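Local coordinates for conserved hypothetical protein (Bacteroides thetaiotaomicron, PDB 2HQY), which is of unknown function but binds coenzyme A and, as a phosphatidylglycerol lysyltransferase C-terminal family member of the acetyltransferase clan, is probably an acyl- or aminoacyl-transferase-like protein, at residues D129-K134 with F253-P258; N146-R149 with D154-Y157. All coordinates share one frame; numbering follows the deposited sequence.

Contact 1: residues D129-K134 with F253-P258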
# COMPACT_ATOMS: atom_id res chain seq x y z
N ASP A 129 15.30 8.81 31.68
CA ASP A 129 16.23 7.68 31.80
C ASP A 129 17.11 7.54 30.56
O ASP A 129 18.34 7.45 30.66
CB ASP A 129 15.46 6.38 32.01
CG ASP A 129 14.90 6.24 33.43
OD1 ASP A 129 15.40 6.90 34.37
OD2 ASP A 129 13.94 5.45 33.58
N LEU A 130 16.48 7.51 29.39
CA LEU A 130 17.21 7.27 28.14
C LEU A 130 18.13 8.44 27.77
O LEU A 130 19.18 8.22 27.15
CB LEU A 130 16.23 6.92 27.01
CG LEU A 130 15.40 5.64 27.23
CD1 LEU A 130 14.57 5.29 25.97
CD2 LEU A 130 16.26 4.45 27.64
N ALA A 131 17.75 9.66 28.16
CA ALA A 131 18.57 10.86 27.82
C ALA A 131 19.76 11.06 28.76
O ALA A 131 20.74 11.74 28.41
CB ALA A 131 17.68 12.12 27.83
N THR A 132 19.67 10.51 29.97
CA THR A 132 20.72 10.74 30.98
C THR A 132 21.50 9.46 31.34
O THR A 132 22.65 9.53 31.76
CB THR A 132 20.15 11.34 32.29
OG1 THR A 132 19.32 10.36 32.92
CG2 THR A 132 19.34 12.58 32.05
N LEU A 133 20.85 8.31 31.19
CA LEU A 133 21.37 7.02 31.66
C LEU A 133 21.89 7.08 33.10
O LEU A 133 22.90 6.47 33.43
CB LEU A 133 22.41 6.45 30.70
CG LEU A 133 21.92 6.32 29.26
CD1 LEU A 133 23.10 6.04 28.33
CD2 LEU A 133 20.84 5.25 29.17
N LYS A 134 21.19 7.80 33.96
CA LYS A 134 21.64 8.01 35.35
C LYS A 134 21.25 6.82 36.24
O LYS A 134 20.20 6.19 36.03
CB LYS A 134 21.00 9.28 35.88
CG LYS A 134 19.48 9.21 35.79
CD LYS A 134 18.76 10.48 36.17
CE LYS A 134 17.26 10.27 35.92
NZ LYS A 134 16.40 11.31 36.56
N PHE A 253 19.78 10.73 20.17
CA PHE A 253 18.46 11.11 19.71
C PHE A 253 17.51 11.35 20.90
O PHE A 253 16.69 12.26 20.82
CB PHE A 253 17.92 10.08 18.71
CG PHE A 253 16.57 10.46 18.11
CD1 PHE A 253 16.43 11.66 17.41
CD2 PHE A 253 15.48 9.62 18.25
CE1 PHE A 253 15.20 12.02 16.84
CE2 PHE A 253 14.24 9.96 17.69
CZ PHE A 253 14.11 11.16 16.97
N ALA A 254 17.66 10.59 21.99
CA ALA A 254 16.80 10.78 23.19
C ALA A 254 16.96 12.24 23.67
O ALA A 254 15.98 12.90 24.05
CB ALA A 254 17.16 9.77 24.30
N ASN A 255 18.18 12.74 23.59
CA ASN A 255 18.46 14.12 23.99
C ASN A 255 17.86 15.20 23.10
O ASN A 255 17.75 16.38 23.51
CB ASN A 255 19.95 14.30 24.22
CG ASN A 255 20.35 13.83 25.62
OD1 ASN A 255 20.11 14.53 26.62
ND2 ASN A 255 20.91 12.64 25.70
N ARG A 256 17.48 14.81 21.88
CA ARG A 256 16.83 15.72 20.92
C ARG A 256 15.30 15.69 21.02
O ARG A 256 14.61 16.59 20.54
CB ARG A 256 17.26 15.36 19.49
CG ARG A 256 18.78 15.44 19.24
CD ARG A 256 19.37 16.83 19.58
NE ARG A 256 20.78 16.89 19.16
CZ ARG A 256 21.25 17.48 18.07
NH1 ARG A 256 20.46 18.18 17.25
NH2 ARG A 256 22.57 17.41 17.84
N ILE A 257 14.75 14.66 21.66
CA ILE A 257 13.31 14.57 21.84
C ILE A 257 12.87 15.65 22.85
O ILE A 257 13.46 15.74 23.95
CB ILE A 257 12.91 13.14 22.34
CG1 ILE A 257 13.13 12.11 21.22
CG2 ILE A 257 11.45 13.16 22.88
CD1 ILE A 257 13.03 10.63 21.70
N PRO A 258 11.90 16.50 22.47
CA PRO A 258 11.44 17.60 23.33
C PRO A 258 11.00 17.13 24.72
O PRO A 258 10.44 16.04 24.86
CB PRO A 258 10.27 18.17 22.53
CG PRO A 258 10.64 17.90 21.10
CD PRO A 258 11.21 16.51 21.16

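Contact 2: residues N146-R149 with D154-Y157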
# COMPACT_ATOMS: atom_id res chain seq x y z
N ASN A 146 30.57 5.25 26.90
CA ASN A 146 31.93 5.68 27.23
C ASN A 146 32.96 4.96 26.36
O ASN A 146 33.89 5.60 25.88
CB ASN A 146 32.21 5.45 28.72
CG ASN A 146 31.51 6.48 29.63
OD1 ASN A 146 31.03 7.52 29.18
ND2 ASN A 146 31.47 6.17 30.93
N ARG A 147 32.77 3.66 26.15
CA ARG A 147 33.60 2.85 25.24
C ARG A 147 33.53 3.39 23.80
O ARG A 147 34.57 3.50 23.11
CB ARG A 147 33.14 1.39 25.26
CG ARG A 147 34.11 0.41 24.56
CD ARG A 147 33.76 -1.06 24.83
N PHE A 148 32.32 3.74 23.37
CA PHE A 148 32.12 4.32 22.05
C PHE A 148 32.90 5.63 21.89
O PHE A 148 33.63 5.80 20.91
CB PHE A 148 30.64 4.55 21.76
CG PHE A 148 30.38 4.94 20.33
CD1 PHE A 148 30.19 3.95 19.36
CD2 PHE A 148 30.37 6.28 19.95
CE1 PHE A 148 29.95 4.28 18.04
CE2 PHE A 148 30.12 6.63 18.61
CZ PHE A 148 29.91 5.61 17.65
N ARG A 149 32.74 6.53 22.86
CA ARG A 149 33.43 7.82 22.83
C ARG A 149 34.94 7.64 22.79
O ARG A 149 35.64 8.35 22.06
CB ARG A 149 33.04 8.68 24.04
CG ARG A 149 31.69 9.32 23.93
CD ARG A 149 31.31 10.06 25.21
NE ARG A 149 30.03 10.76 25.06
CZ ARG A 149 29.12 10.91 26.02
NH1 ARG A 149 29.32 10.41 27.22
NH2 ARG A 149 27.99 11.57 25.77
N ASP A 154 35.88 11.27 17.72
CA ASP A 154 35.52 12.26 16.71
C ASP A 154 34.27 11.82 15.90
O ASP A 154 34.04 12.22 14.74
CB ASP A 154 36.69 12.42 15.76
CG ASP A 154 37.09 11.11 15.12
OD1 ASP A 154 36.54 10.04 15.50
OD2 ASP A 154 37.99 11.16 14.24
N TYR A 155 33.44 11.01 16.52
CA TYR A 155 32.17 10.66 15.88
C TYR A 155 31.33 11.94 15.66
O TYR A 155 31.56 12.97 16.32
CB TYR A 155 31.45 9.61 16.72
CG TYR A 155 30.65 10.15 17.90
CD1 TYR A 155 29.31 10.57 17.72
CD2 TYR A 155 31.20 10.23 19.17
CE1 TYR A 155 28.55 11.07 18.79
CE2 TYR A 155 30.45 10.72 20.25
CZ TYR A 155 29.15 11.15 20.05
OH TYR A 155 28.42 11.61 21.12
N GLU A 156 30.36 11.87 14.74
CA GLU A 156 29.50 13.01 14.47
C GLU A 156 28.05 12.56 14.42
O GLU A 156 27.71 11.67 13.62
CB GLU A 156 29.87 13.70 13.15
CG GLU A 156 31.25 14.44 13.16
CD GLU A 156 31.65 15.02 11.79
OE1 GLU A 156 30.95 14.79 10.78
OE2 GLU A 156 32.66 15.71 11.71
N TYR A 157 27.23 13.12 15.30
CA TYR A 157 25.79 12.93 15.24
C TYR A 157 25.15 14.13 14.52
O TYR A 157 25.46 15.30 14.82
CB TYR A 157 25.21 12.83 16.64
CG TYR A 157 23.70 12.79 16.69
CD1 TYR A 157 23.01 11.57 16.60
CD2 TYR A 157 22.95 13.95 16.85
CE1 TYR A 157 21.62 11.52 16.64
CE2 TYR A 157 21.55 13.91 16.88
CZ TYR A 157 20.89 12.69 16.76
OH TYR A 157 19.52 12.67 16.82
O HOH W 1 29.55 12.76 23.30

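Contact 1: residues D129-K134 with F253-P258
Ala254 meets the last turn of helix 127-132 with its single methyl group. Its CB points at that helix and rests 3.8 Å from the carbonyl O of Leu130. The side-chain neighbours are slightly farther, CB of Leu130 at 4.0 Å and CB of Ala131 at 4.3 Å. Little more than CB atoms and backbone separates the two helices, and the CA atoms of Ala131 and Ala254 come within 5.0 Å. Asn255, the next residue, closes the more exposed side. Its amide reaches over to the carbonyl of Ala131, where ND2 donates to O at 2.9 Å. The donor arrives in the carbonyl plane on a lone pair, with an N-H...O angle of 152°, while the oxygen sits somewhat out of the amide plane. OD1 of Asn255 rests 3.6 Å from CB of Ala131. ND2 also bonds to O of Tyr251, one turn back, so a single amide nitrogen ties both helices together and should limit rotation of the group. Farther on, Ile257 packs on Ile264, which Leu130 touches too. This is close alanine-mediated packing of two helix C-terminal ends: helix 127-132 follows strand 122-126, and helix 245-256 leads to that strand's antiparallel partner, 263-265.

Contact 2: residues N146-R149 with D154-Y157
The ring of Phe148 stands edge-on to the ring of Tyr155 in a T-shaped stack, with centroids 5.4 Å apart and planes at 71°. The atom at the point of the T is CE2 of Phe148, over one face of the tyrosine and 3.6 Å from CG of Tyr155; CB of Tyr155 follows at 3.8 Å. The phenylalanine edge thus lies above the root of the tyrosine ring rather than its hydroxyl end. Phe148 gets there with CG anti to its backbone N (chi1 -171°), whereas Tyr155 holds CG between its backbone N and carbonyl carbon (chi1 83°), turning a face to the helix. Leu211 and Val213 of strand 207-213 pack against both side chains, and Tyr152 and Met248 also pack on Phe148.

Arg149 flanks the tyrosine obliquely: its CG lies 4.1 Å from CE2 of Tyr155, and the extended chain runs on in much the same direction as the tyrosine's ring axis. The hydroxyl lies at the edge of the guanidinium, near its plane. A water joins the two ends, accepting from NE of Arg149 at 2.7 Å and donating to OH of Tyr155, also at 2.7 Å. The same hydroxyl is hydrogen-bonded to Glu252 OE2 on helix 245-256. A phenylalanine in place of Tyr155 would probably leave the water and Glu252 without their hydroxyl partner. One residue therefore serves two chemistries: an aromatic face that holds helix 139-151 against the start of strand 156-159, and a hydroxyl that joins the arginine, through one water, to Glu252 and so may help to hold the guanidinium in place.

How the contacts relate
Helix 245-256 connects the two contacts, whose centres are 16 Å apart. It supplies the second segment of contact 1, and from it Glu252 reaches contact 2. The segments themselves touch: CD1 of Phe253 packs 3.3 Å from OH of Tyr157, and NH2 of Arg256 lies 3.6 Å from CD2 of Tyr157. In sequence, contact 2 is nested within the span closed by contact 1. The shared helix carries Tyr246, a coenzyme A-binding residue, whose side chain is about 12 Å from that of Leu130 and about 9 Å from that of Phe148. Coenzyme A lies about 13 Å from the side chain of Phe148, and neither contact includes a residue of its pocket.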